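Local structure of propionate kinase (Francisella tularensis subsp. tularensis, 3KHY) at residues I207-V210 against S215-T218; N195-H200 against A305-Y310; G89-S94 against R169-H174; A144-M149 against T176-V181. The protein probably phosphorylates short-chain carboxylic acids such as acetate with ATP, and probably catalyses the reverse reaction, making ATP from the acyl phosphate. One frame throughout, in Å; residues are numbered along the deposited sequence.

Contact 1 of 4, residues I207-V210 against S215-T218; sequences ITAV and SIDT
Thr-208 OG1 and Thr-218 OG1 share a hydrogen bond of 2.8 Å, and either hydroxyl could be the donor. The two threonines lie side by side and point the same way from a non-hydrogen-bonded pair, their CA atoms 4.2 Å apart. Their first torsions differ: Thr-218 sets OG1 opposite its own backbone N (chi1 -169°), whereas Thr-208 gives that place to CG2 and keeps OG1 beside the N (chi1 -64°). This leaves Thr-208 CG2 to run along the neighbouring strand, 3.6 Å from Ser-215 OG and 3.5 Å from Asp-217 O. Ser-215 OG has its own polar partner in His-146 ND1. One step along, Ala-209 and Asp-217 face each other with CB atoms on the other side of the sheet. Strands 205-211 and 214-218 form an antiparallel hairpin at one edge of the five-stranded sheet, and a beta bulge interrupts its register: Ala-209 pairs with Asp-217 but Val-210 with Ser-215, so Ile-216 is the extra residue. Ala-209 makes both backbone bonds at the bulge, Ala-209 N to Asp-217 O at 2.9 Å and Ile-216 N to Ala-209 O, also 2.9 Å, the latter nearly straight at 168°. Ile-216 brings CG2 to 3.7 Å from Ala-209 CB, while its CG1 branch leads away from strand 205-211. Beyond the hairpin, Asp-217 OD2 is held by Tyr-310 OH and forms a salt bridge with Lys-302 of the second subunit.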
loop_
_atom_site.group_PDB
_atom_site.type_symbol
_atom_site.label_atom_id
_atom_site.label_comp_id
_atom_site.label_asym_id
_atom_site.label_seq_id
_atom_site.Cartn_x
_atom_site.Cartn_y
_atom_site.Cartn_z
ATOM N N ILE A 207 -3.398 4.591 -10.965
ATOM C CA ILE A 207 -2.335 4.361 -11.929
ATOM C C ILE A 207 -2.299 2.873 -12.297
ATOM O O ILE A 207 -2.544 2.005 -11.461
ATOM C CB ILE A 207 -0.991 4.873 -11.376
ATOM C CG1 ILE A 207 0.131 4.666 -12.394
ATOM C CG2 ILE A 207 -0.643 4.202 -10.023
ATOM C CD1 ILE A 207 1.386 5.410 -11.986
ATOM N N THR A 208 -2.047 2.581 -13.561
ATOM C CA THR A 208 -2.163 1.211 -14.039
ATOM C C THR A 208 -0.971 0.831 -14.888
ATOM O O THR A 208 -0.497 1.636 -15.691
ATOM C CB THR A 208 -3.444 1.039 -14.859
ATOM O OG1 THR A 208 -4.576 1.264 -14.003
ATOM C CG2 THR A 208 -3.529 -0.365 -15.469
ATOM N N ALA A 209 -0.483 -0.394 -14.695
ATOM C CA ALA A 209 0.555 -0.945 -15.556
ATOM C C ALA A 209 -0.112 -1.780 -16.645
ATOM O O ALA A 209 -0.759 -2.790 -16.360
ATOM C CB ALA A 209 1.535 -1.816 -14.739
ATOM N N VAL A 210 0.063 -1.355 -17.886
ATOM C CA VAL A 210 -0.546 -2.010 -19.042
ATOM C C VAL A 210 0.535 -2.678 -19.895
ATOM O O VAL A 210 1.432 -2.014 -20.418
ATOM C CB VAL A 210 -1.337 -1.007 -19.881
ATOM C CG1 VAL A 210 -1.863 -1.662 -21.168
ATOM C CG2 VAL A 210 -2.493 -0.421 -19.053
ATOM N N SER A 215 -4.177 -4.786 -18.546
ATOM C CA SER A 215 -3.854 -4.393 -17.175
ATOM C C SER A 215 -3.179 -5.561 -16.436
ATOM O O SER A 215 -3.673 -6.686 -16.460
ATOM C CB SER A 215 -5.129 -3.962 -16.429
ATOM O OG SER A 215 -4.842 -3.697 -15.057
ATOM N N ILE A 216 -2.034 -5.298 -15.808
ATOM C CA ILE A 216 -1.350 -6.309 -15.017
ATOM C C ILE A 216 -1.292 -5.918 -13.539
ATOM O O ILE A 216 -1.121 -6.772 -12.676
ATOM C CB ILE A 216 0.077 -6.591 -15.562
ATOM C CG1 ILE A 216 0.668 -7.849 -14.932
ATOM C CG2 ILE A 216 1.012 -5.402 -15.318
ATOM C CD1 ILE A 216 1.961 -8.298 -15.617
ATOM N N ASP A 217 -1.433 -4.623 -13.246
ATOM C CA ASP A 217 -1.420 -4.151 -11.854
ATOM C C ASP A 217 -2.055 -2.766 -11.852
ATOM O O ASP A 217 -2.021 -2.069 -12.854
ATOM C CB ASP A 217 0.022 -4.105 -11.332
ATOM C CG ASP A 217 0.122 -4.120 -9.796
ATOM O OD1 ASP A 217 -0.900 -3.992 -9.080
ATOM O OD2 ASP A 217 1.265 -4.231 -9.307
ATOM N N THR A 218 -2.653 -2.379 -10.734
ATOM C CA THR A 218 -3.289 -1.080 -10.642
ATOM C C THR A 218 -3.390 -0.685 -9.182
ATOM O O THR A 218 -3.310 -1.544 -8.285
ATOM C CB THR A 218 -4.677 -1.107 -11.307
ATOM O OG1 THR A 218 -5.166 0.217 -11.433
ATOM C CG2 THR A 218 -5.653 -1.954 -10.483
#

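Contact 2 of 4, residues N195-H200 against A305-Y310; sequences NVIVAH and ASYMIY
On the strand side, Ile-197 alone of residues 195-200 makes the contact, through the end of its longer branch: CD1 lies 3.9 Å from Tyr-307 CB and 3.9 Å from the selenium, SE, of selenomethionine Met-308. With CG1 opposite the carbonyl carbon (chi1 -65°) and the chain extended at chi2, the methyl is carried out from the strand into the angle between the two neighbours. CG2, the shorter branch, comes instead to the edge of the Tyr-307 ring, near its plane. Met-308 starts off away from the strand; chi1 and chi2 (-60°) bring SE back to Ile-197 CD1, and chi3 then turns CE. The Met-308 side chain crosses that of Ile-197 at about a right angle. Strand 196-201 is the middle strand of the C-terminal sheet, antiparallel to 205-211 and parallel to 316-320, as expected for the actin-like ATPase fold of the acetokinase family. Ile-197 projects from the face turned to helix 287-307, while Val-198 points to the other face and packs on helix 175-188. The helix side also reaches the dimer partner: Ile-309 packs on Ala-305 of the second subunit, and Ile-309 O accepts a hydrogen bond from Asn-340 ND2 of that chain.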
loop_
_atom_site.group_PDB
_atom_site.type_symbol
_atom_site.label_atom_id
_atom_site.label_comp_id
_atom_site.label_asym_id
_atom_site.label_seq_id
_atom_site.Cartn_x
_atom_site.Cartn_y
_atom_site.Cartn_z
ATOM N N ASN A 195 2.609 -0.750 -24.272
ATOM C CA ASN A 195 3.269 -1.123 -23.032
ATOM C C ASN A 195 3.489 0.167 -22.272
ATOM O O ASN A 195 4.512 0.843 -22.438
ATOM C CB ASN A 195 4.594 -1.825 -23.304
ATOM C CG ASN A 195 4.407 -3.153 -24.010
ATOM O OD1 ASN A 195 3.746 -4.055 -23.501
ATOM N ND2 ASN A 195 4.978 -3.270 -25.197
ATOM N N VAL A 196 2.506 0.528 -21.463
ATOM C CA VAL A 196 2.486 1.862 -20.887
ATOM C C VAL A 196 2.068 1.835 -19.433
ATOM O O VAL A 196 1.421 0.895 -18.962
ATOM C CB VAL A 196 1.551 2.819 -21.666
ATOM C CG1 VAL A 196 2.118 3.127 -23.054
ATOM C CG2 VAL A 196 0.120 2.259 -21.764
ATOM N N ILE A 197 2.480 2.867 -18.719
ATOM C CA ILE A 197 1.969 3.133 -17.386
ATOM C C ILE A 197 1.060 4.336 -17.538
ATOM O O ILE A 197 1.476 5.360 -18.068
ATOM C CB ILE A 197 3.106 3.457 -16.421
ATOM C CG1 ILE A 197 3.996 2.224 -16.248
ATOM C CG2 ILE A 197 2.547 3.945 -15.069
ATOM C CD1 ILE A 197 5.343 2.517 -15.573
ATOM N N VAL A 198 -0.193 4.192 -17.114
ATOM C CA VAL A 198 -1.179 5.254 -17.264
ATOM C C VAL A 198 -1.534 5.820 -15.891
ATOM O O VAL A 198 -1.988 5.094 -15.001
ATOM C CB VAL A 198 -2.464 4.753 -17.971
ATOM C CG1 VAL A 198 -3.506 5.885 -18.082
ATOM C CG2 VAL A 198 -2.135 4.183 -19.371
ATOM N N ALA A 199 -1.288 7.115 -15.721
ATOM C CA ALA A 199 -1.655 7.814 -14.500
ATOM C C ALA A 199 -2.895 8.657 -14.773
ATOM O O ALA A 199 -2.824 9.682 -15.428
ATOM C CB ALA A 199 -0.514 8.692 -14.022
ATOM N N HIS A 200 -4.039 8.183 -14.304
ATOM C CA HIS A 200 -5.291 8.915 -14.420
ATOM C C HIS A 200 -5.422 9.768 -13.169
ATOM O O HIS A 200 -5.718 9.243 -12.096
ATOM C CB HIS A 200 -6.465 7.931 -14.493
ATOM C CG HIS A 200 -7.804 8.597 -14.577
ATOM N ND1 HIS A 200 -8.603 8.521 -15.697
ATOM C CD2 HIS A 200 -8.473 9.373 -13.691
ATOM C CE1 HIS A 200 -9.714 9.206 -15.492
ATOM N NE2 HIS A 200 -9.660 9.736 -14.282
ATOM N N ALA A 305 7.573 4.120 -10.365
ATOM C CA ALA A 305 8.811 3.367 -10.140
ATOM C C ALA A 305 8.545 1.886 -9.880
ATOM O O ALA A 305 9.248 1.005 -10.416
ATOM C CB ALA A 305 9.608 3.973 -8.984
ATOM N N SER A 306 7.527 1.598 -9.068
ATOM C CA SER A 306 7.230 0.213 -8.703
ATOM C C SER A 306 6.752 -0.579 -9.911
ATOM O O SER A 306 6.997 -1.780 -10.010
ATOM C CB SER A 306 6.186 0.130 -7.578
ATOM O OG SER A 306 4.865 0.115 -8.087
ATOM N N TYR A 307 6.065 0.094 -10.825
ATOM C CA TYR A 307 5.571 -0.566 -12.042
ATOM C C TYR A 307 6.633 -0.798 -13.122
ATOM O O TYR A 307 6.392 -1.527 -14.092
ATOM C CB TYR A 307 4.387 0.211 -12.634
ATOM C CG TYR A 307 3.115 0.128 -11.798
ATOM C CD1 TYR A 307 3.070 -0.612 -10.616
ATOM C CD2 TYR A 307 1.969 0.811 -12.188
ATOM C CE1 TYR A 307 1.885 -0.676 -9.844
ATOM C CE2 TYR A 307 0.802 0.760 -11.438
ATOM C CZ TYR A 307 0.763 0.022 -10.274
ATOM O OH TYR A 307 -0.418 -0.008 -9.553
HETATM N N MSE A 308 7.798 -0.181 -12.973
HETATM C CA MSE A 308 8.877 -0.425 -13.927
HETATM C C MSE A 308 9.247 -1.918 -14.006
HETATM O O MSE A 308 9.745 -2.378 -15.030
HETATM C CB MSE A 308 10.114 0.411 -13.582
HETATM C CG MSE A 308 9.872 1.913 -13.632
HETATM SE SE MSE A 308 9.286 2.504 -15.426
HETATM C CE MSE A 308 11.042 2.474 -16.309
ATOM N N ILE A 309 8.986 -2.682 -12.944
ATOM C CA ILE A 309 9.301 -4.119 -12.976
ATOM C C ILE A 309 8.637 -4.873 -14.119
ATOM O O ILE A 309 9.152 -5.911 -14.549
ATOM C CB ILE A 309 8.907 -4.868 -11.684
ATOM C CG1 ILE A 309 7.392 -4.791 -11.460
ATOM C CG2 ILE A 309 9.683 -4.365 -10.491
ATOM C CD1 ILE A 309 6.901 -5.763 -10.385
ATOM N N TYR A 310 7.495 -4.381 -14.599
ATOM C CA TYR A 310 6.729 -5.122 -15.615
ATOM C C TYR A 310 7.220 -4.951 -17.049
ATOM O O TYR A 310 6.680 -5.578 -17.966
ATOM C CB TYR A 310 5.245 -4.757 -15.576
ATOM C CG TYR A 310 4.603 -5.009 -14.234
ATOM C CD1 TYR A 310 4.468 -6.308 -13.739
ATOM C CD2 TYR A 310 4.132 -3.947 -13.454
ATOM C CE1 TYR A 310 3.890 -6.545 -12.502
ATOM C CE2 TYR A 310 3.555 -4.175 -12.214
ATOM C CZ TYR A 310 3.436 -5.480 -11.744
ATOM O OH TYR A 310 2.858 -5.722 -10.515
#

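Contact 3 of 4, residues G89-S94 against R169-H174; sequences GGQYFS and RKYGAH
The side-chain amide of Gln-91 lies flat over the guanidinium of Arg-169, the two planes only 16° apart. Gln-91 NE2 sits above the middle of the guanidinium, 3.4 Å from Arg-169 CZ, so the groups meet face to face rather than through an N-H pointing at an oxygen. Their chains nevertheless cross at about a right angle. Arg-169 leaves the backbone with CG between N and the carbonyl carbon (chi1 63°) and turns at chi3, whereas Gln-91 runs extended beyond CG. A water bridges the two groups: it donates to Gln-91 OE1 at 2.8 Å and accepts from Arg-169 NH1 at 2.7 Å, probably limiting rotation of the amide. The loop 89-94, which opens with Gly-89 and Gly-90, follows strand 79-86 of the N-terminal sheet, and 169-174 is the loop leading into helix 175-188, with His-174 at its N-cap; the contact thus joins loops at the seam of the two-domain kinase. The Tyr-171 side chain is about 9 Å from that of Asp-142, the predicted proton donor/acceptor. Its ring is steeply inclined to the amide, the planes 65° apart. Gln-91 CG approaches the ring at its edge, 3.8 Å from Tyr-171 CE1, and the same CE1 is 3.5 Å from Gly-90 C. Arg-169 CG lies over one face of this ring, offset toward the rim, so Arg-169 touches both flat groups, with its guanidinium under the amide and its CG over the ring. Tyr-171 OH bonds to Asn-167 O, and the ring meets His-88 edge-to-face.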
loop_
_atom_site.group_PDB
_atom_site.type_symbol
_atom_site.label_atom_id
_atom_site.label_comp_id
_atom_site.label_asym_id
_atom_site.label_seq_id
_atom_site.Cartn_x
_atom_site.Cartn_y
_atom_site.Cartn_z
ATOM N N GLY A 89 -18.131 -4.690 -11.031
ATOM C CA GLY A 89 -18.600 -5.965 -11.571
ATOM C C GLY A 89 -17.944 -7.203 -10.972
ATOM O O GLY A 89 -18.074 -8.315 -11.509
ATOM N N GLY A 90 -17.236 -7.020 -9.859
ATOM C CA GLY A 90 -16.609 -8.130 -9.155
ATOM C C GLY A 90 -15.787 -9.005 -10.083
ATOM O O GLY A 90 -15.167 -8.514 -11.028
ATOM N N GLN A 91 -15.791 -10.306 -9.824
ATOM C CA GLN A 91 -15.091 -11.244 -10.694
ATOM C C GLN A 91 -15.995 -11.800 -11.785
ATOM O O GLN A 91 -15.555 -12.588 -12.615
ATOM C CB GLN A 91 -14.472 -12.383 -9.882
ATOM C CG GLN A 91 -13.276 -11.949 -9.052
ATOM C CD GLN A 91 -12.504 -13.126 -8.498
ATOM O OE1 GLN A 91 -12.807 -13.624 -7.412
ATOM N NE2 GLN A 91 -11.503 -13.583 -9.246
ATOM N N TYR A 92 -17.253 -11.369 -11.792
ATOM C CA TYR A 92 -18.214 -11.819 -12.789
ATOM C C TYR A 92 -17.948 -11.265 -14.182
ATOM O O TYR A 92 -18.205 -11.936 -15.177
ATOM C CB TYR A 92 -19.631 -11.407 -12.393
ATOM C CG TYR A 92 -20.176 -12.101 -11.173
ATOM C CD1 TYR A 92 -20.627 -13.415 -11.243
ATOM C CD2 TYR A 92 -20.272 -11.435 -9.960
ATOM C CE1 TYR A 92 -21.143 -14.054 -10.128
ATOM C CE2 TYR A 92 -20.782 -12.065 -8.841
ATOM C CZ TYR A 92 -21.218 -13.375 -8.931
ATOM O OH TYR A 92 -21.728 -14.005 -7.821
ATOM N N PHE A 93 -17.474 -10.024 -14.264
ATOM C CA PHE A 93 -17.402 -9.362 -15.561
ATOM C C PHE A 93 -16.003 -8.902 -15.928
ATOM O O PHE A 93 -15.428 -8.041 -15.258
ATOM C CB PHE A 93 -18.355 -8.174 -15.605
ATOM C CG PHE A 93 -19.802 -8.550 -15.417
ATOM C CD1 PHE A 93 -20.514 -9.135 -16.447
ATOM C CD2 PHE A 93 -20.449 -8.308 -14.219
ATOM C CE1 PHE A 93 -21.852 -9.479 -16.284
ATOM C CE2 PHE A 93 -21.792 -8.645 -14.053
ATOM C CZ PHE A 93 -22.486 -9.228 -15.091
ATOM N N SER A 94 -15.472 -9.472 -17.007
ATOM C CA SER A 94 -14.161 -9.092 -17.515
ATOM C C SER A 94 -14.310 -8.333 -18.827
ATOM O O SER A 94 -13.320 -8.008 -19.481
ATOM C CB SER A 94 -13.307 -10.341 -17.731
ATOM O OG SER A 94 -13.914 -11.175 -18.701
ATOM N N ARG A 169 -10.398 -8.898 -2.567
ATOM C CA ARG A 169 -9.162 -8.857 -3.368
ATOM C C ARG A 169 -9.099 -7.476 -4.014
ATOM O O ARG A 169 -10.043 -6.693 -3.913
ATOM C CB ARG A 169 -9.187 -9.918 -4.479
ATOM C CG ARG A 169 -10.328 -9.671 -5.475
ATOM C CD ARG A 169 -10.671 -10.854 -6.373
ATOM N NE ARG A 169 -9.651 -11.167 -7.373
ATOM C CZ ARG A 169 -8.972 -12.314 -7.416
ATOM N NH1 ARG A 169 -9.205 -13.245 -6.496
ATOM N NH2 ARG A 169 -8.056 -12.534 -8.370
ATOM N N LYS A 170 -7.986 -7.178 -4.672
ATOM C CA LYS A 170 -7.882 -5.957 -5.442
ATOM C C LYS A 170 -8.692 -6.083 -6.735
ATOM O O LYS A 170 -8.514 -7.049 -7.483
ATOM C CB LYS A 170 -6.417 -5.688 -5.781
ATOM C CG LYS A 170 -6.224 -4.486 -6.725
ATOM C CD LYS A 170 -4.745 -4.252 -6.984
ATOM C CE LYS A 170 -4.161 -3.441 -5.834
ATOM N NZ LYS A 170 -2.813 -2.948 -6.120
ATOM N N TYR A 171 -9.584 -5.123 -6.981
ATOM C CA TYR A 171 -10.290 -5.010 -8.266
ATOM C C TYR A 171 -9.836 -3.801 -9.077
ATOM O O TYR A 171 -9.890 -3.817 -10.304
ATOM C CB TYR A 171 -11.809 -4.902 -8.055
ATOM C CG TYR A 171 -12.400 -6.145 -7.457
ATOM C CD1 TYR A 171 -12.710 -7.237 -8.251
ATOM C CD2 TYR A 171 -12.625 -6.243 -6.093
ATOM C CE1 TYR A 171 -13.234 -8.406 -7.701
ATOM C CE2 TYR A 171 -13.154 -7.398 -5.539
ATOM C CZ TYR A 171 -13.455 -8.475 -6.348
ATOM O OH TYR A 171 -13.977 -9.632 -5.790
ATOM N N GLY A 172 -9.416 -2.742 -8.396
ATOM C CA GLY A 172 -9.075 -1.503 -9.079
ATOM C C GLY A 172 -10.317 -0.795 -9.596
ATOM O O GLY A 172 -11.439 -1.263 -9.367
ATOM N N ALA A 173 -10.124 0.349 -10.258
ATOM C CA ALA A 173 -11.220 1.052 -10.926
ATOM C C ALA A 173 -10.651 2.004 -11.979
ATOM O O ALA A 173 -9.496 1.843 -12.383
ATOM C CB ALA A 173 -12.123 1.785 -9.903
ATOM N N HIS A 174 -11.432 3.000 -12.406
ATOM C CA HIS A 174 -11.074 3.805 -13.576
ATOM C C HIS A 174 -10.777 2.918 -14.788
ATOM O O HIS A 174 -10.089 3.340 -15.718
ATOM C CB HIS A 174 -9.838 4.675 -13.300
ATOM C CG HIS A 174 -10.114 5.877 -12.449
ATOM N ND1 HIS A 174 -9.142 6.471 -11.671
ATOM C CD2 HIS A 174 -11.242 6.605 -12.266
ATOM C CE1 HIS A 174 -9.662 7.508 -11.039
ATOM N NE2 HIS A 174 -10.934 7.613 -11.382
HETATM O O HOH W 1 -11.364 -14.063 -5.019
#

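Contact 4 of 4, residues A144-M149 against T176-V181; sequences AFHQTM and TSHKYV
Phe-145 and Lys-179 make a CH-pi interaction: Lys-179 CB sits over the phenyl face, 3.9 Å from the centroid of the Phe-145 ring and 19° off its normal. The ring reaches the helix because its CG is set opposite the backbone N (chi1 -172°). Lys-179 CA also lies above the ring, and CG continues alongside at 3.7 Å from Phe-145 CD1, so backbone and aliphatic chain together cover one face. Ordinary van der Waals packing adds His-178 CB, 3.8 Å from Phe-145 CD2. In this way the turn-rich loop 144-149, which follows strand 137-141 of the N-terminal sheet, lies against helix 175-188, the helix that opens just after the predicted transition-state stabiliser His-174. The aromatic component is an oblique histidine pair, neither a stack nor edge-to-face: the rings of His-146 and His-178 are 5.8 Å apart at their centroids with planes at 60°, and His-178 CD2 comes in near the plane of the His-146 ring. No hydrogen bond crosses between the segments, and the polar ends look elsewhere. His-146 NE2 bonds to Ala-173 O, His-178 NE2 to Ser-206 OG, while Lys-179 leads its amine away to a salt bridge with Glu-379.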
loop_
_atom_site.group_PDB
_atom_site.type_symbol
_atom_site.label_atom_id
_atom_site.label_comp_id
_atom_site.label_asym_id
_atom_site.label_seq_id
_atom_site.Cartn_x
_atom_site.Cartn_y
_atom_site.Cartn_z
ATOM N N ALA A 144 -13.808 -4.021 -15.033
ATOM C CA ALA A 144 -13.591 -5.103 -16.011
ATOM C C ALA A 144 -12.167 -5.147 -16.581
ATOM O O ALA A 144 -11.565 -6.222 -16.682
ATOM C CB ALA A 144 -14.601 -5.004 -17.142
ATOM N N PHE A 145 -11.643 -3.982 -16.961
ATOM C CA PHE A 145 -10.307 -3.895 -17.568
ATOM C C PHE A 145 -9.228 -4.560 -16.707
ATOM O O PHE A 145 -8.281 -5.145 -17.227
ATOM C CB PHE A 145 -9.933 -2.426 -17.856
ATOM C CG PHE A 145 -8.645 -2.265 -18.647
ATOM C CD1 PHE A 145 -8.502 -2.872 -19.889
ATOM C CD2 PHE A 145 -7.604 -1.475 -18.168
ATOM C CE1 PHE A 145 -7.332 -2.721 -20.628
ATOM C CE2 PHE A 145 -6.423 -1.317 -18.900
ATOM C CZ PHE A 145 -6.295 -1.958 -20.139
ATOM N N HIS A 146 -9.382 -4.488 -15.388
ATOM C CA HIS A 146 -8.349 -4.992 -14.489
ATOM C C HIS A 146 -8.455 -6.497 -14.222
ATOM O O HIS A 146 -7.632 -7.079 -13.507
ATOM C CB HIS A 146 -8.356 -4.202 -13.173
ATOM C CG HIS A 146 -8.181 -2.723 -13.363
ATOM N ND1 HIS A 146 -7.084 -2.178 -14.001
ATOM C CD2 HIS A 146 -8.962 -1.679 -12.998
ATOM C CE1 HIS A 146 -7.193 -0.861 -14.011
ATOM N NE2 HIS A 146 -8.328 -0.533 -13.417
ATOM N N GLN A 147 -9.449 -7.137 -14.821
ATOM C CA GLN A 147 -9.657 -8.559 -14.569
ATOM C C GLN A 147 -8.578 -9.447 -15.204
ATOM O O GLN A 147 -8.544 -10.643 -14.969
ATOM C CB GLN A 147 -11.071 -8.997 -14.965
ATOM C CG GLN A 147 -12.120 -8.567 -13.948
ATOM C CD GLN A 147 -11.900 -9.232 -12.597
ATOM O OE1 GLN A 147 -11.980 -10.454 -12.476
ATOM N NE2 GLN A 147 -11.587 -8.434 -11.586
ATOM N N THR A 148 -7.677 -8.857 -15.976
ATOM C CA THR A 148 -6.487 -9.591 -16.409
ATOM C C THR A 148 -5.353 -9.624 -15.376
ATOM O O THR A 148 -4.339 -10.279 -15.592
ATOM C CB THR A 148 -5.933 -9.024 -17.724
ATOM O OG1 THR A 148 -5.857 -7.598 -17.617
ATOM C CG2 THR A 148 -6.842 -9.387 -18.889
HETATM N N MSE A 149 -5.484 -8.910 -14.260
HETATM C CA MSE A 149 -4.439 -9.000 -13.241
HETATM C C MSE A 149 -4.334 -10.435 -12.722
HETATM O O MSE A 149 -5.339 -11.032 -12.348
HETATM C CB MSE A 149 -4.741 -8.096 -12.038
HETATM C CG MSE A 149 -4.656 -6.623 -12.251
HETATM SE SE MSE A 149 -4.729 -5.834 -10.443
HETATM C CE MSE A 149 -6.629 -6.138 -10.093
ATOM N N THR A 176 -12.400 1.892 -17.376
ATOM C CA THR A 176 -12.820 2.357 -18.694
ATOM C C THR A 176 -11.884 3.457 -19.211
ATOM O O THR A 176 -11.621 3.539 -20.403
ATOM C CB THR A 176 -14.293 2.813 -18.662
ATOM O OG1 THR A 176 -15.115 1.682 -18.325
ATOM C CG2 THR A 176 -14.725 3.360 -20.010
ATOM N N SER A 177 -11.347 4.280 -18.311
ATOM C CA SER A 177 -10.399 5.312 -18.720
ATOM C C SER A 177 -9.029 4.693 -19.048
ATOM O O SER A 177 -8.418 5.030 -20.057
ATOM C CB SER A 177 -10.286 6.390 -17.644
ATOM O OG SER A 177 -9.242 7.310 -17.943
ATOM N N HIS A 178 -8.547 3.786 -18.197
ATOM C CA HIS A 178 -7.287 3.102 -18.477
ATOM C C HIS A 178 -7.318 2.324 -19.791
ATOM O O HIS A 178 -6.351 2.320 -20.544
ATOM C CB HIS A 178 -6.882 2.193 -17.309
ATOM C CG HIS A 178 -6.471 2.961 -16.093
ATOM N ND1 HIS A 178 -5.371 3.787 -16.083
ATOM C CD2 HIS A 178 -7.022 3.051 -14.860
ATOM C CE1 HIS A 178 -5.259 4.356 -14.894
ATOM N NE2 HIS A 178 -6.249 3.928 -14.133
ATOM N N LYS A 179 -8.448 1.699 -20.082
ATOM C CA LYS A 179 -8.603 0.991 -21.350
ATOM C C LYS A 179 -8.606 1.935 -22.556
ATOM O O LYS A 179 -7.865 1.742 -23.518
ATOM C CB LYS A 179 -9.892 0.170 -21.333
ATOM C CG LYS A 179 -10.046 -0.766 -22.534
ATOM C CD LYS A 179 -11.207 -1.728 -22.330
ATOM C CE LYS A 179 -11.215 -2.825 -23.392
ATOM N NZ LYS A 179 -12.109 -2.434 -24.503
ATOM N N TYR A 180 -9.457 2.952 -22.507
ATOM C CA TYR A 180 -9.523 3.929 -23.582
ATOM C C TYR A 180 -8.156 4.578 -23.815
ATOM O O TYR A 180 -7.693 4.671 -24.943
ATOM C CB TYR A 180 -10.583 4.998 -23.296
ATOM C CG TYR A 180 -10.572 6.102 -24.323
ATOM C CD1 TYR A 180 -11.263 5.959 -25.523
ATOM C CD2 TYR A 180 -9.839 7.262 -24.119
ATOM C CE1 TYR A 180 -11.242 6.947 -26.479
ATOM C CE2 TYR A 180 -9.809 8.269 -25.076
ATOM C CZ TYR A 180 -10.512 8.098 -26.253
ATOM O OH TYR A 180 -10.483 9.077 -27.210
ATOM N N VAL A 181 -7.499 5.025 -22.751
ATOM C CA VAL A 181 -6.232 5.754 -22.918
ATOM C C VAL A 181 -5.101 4.847 -23.433
ATOM O O VAL A 181 -4.298 5.248 -24.279
ATOM C CB VAL A 181 -5.832 6.499 -21.616
ATOM C CG1 VAL A 181 -4.388 6.979 -21.679
ATOM C CG2 VAL A 181 -6.763 7.693 -21.399
#

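How the contacts relate
Contacts 1 and 2 share one sheet, their centres about 7 Å apart, with Val-210 N bonded to Val-196 O (2.8 Å) between neighbouring strands. Contact 4 lies on the opposite face from helix 287-307, about 8 Å from contact 1 between centres, and joins it through Thr-148 OG1 and Ser-215 O (2.6 Å). Lys-170 NZ ties contact 3 to the hairpin at Thr-218 O, also 2.6 Å. Predicted active-site residues belong to the segments themselves: His-174 of contact 3, the predicted transition-state stabiliser, stacks its ring on His-200 of contact 2, a predicted ATP-binding residue, whose ND1 bonds to Ser-177 OG of contact 4 at 2.6 Å.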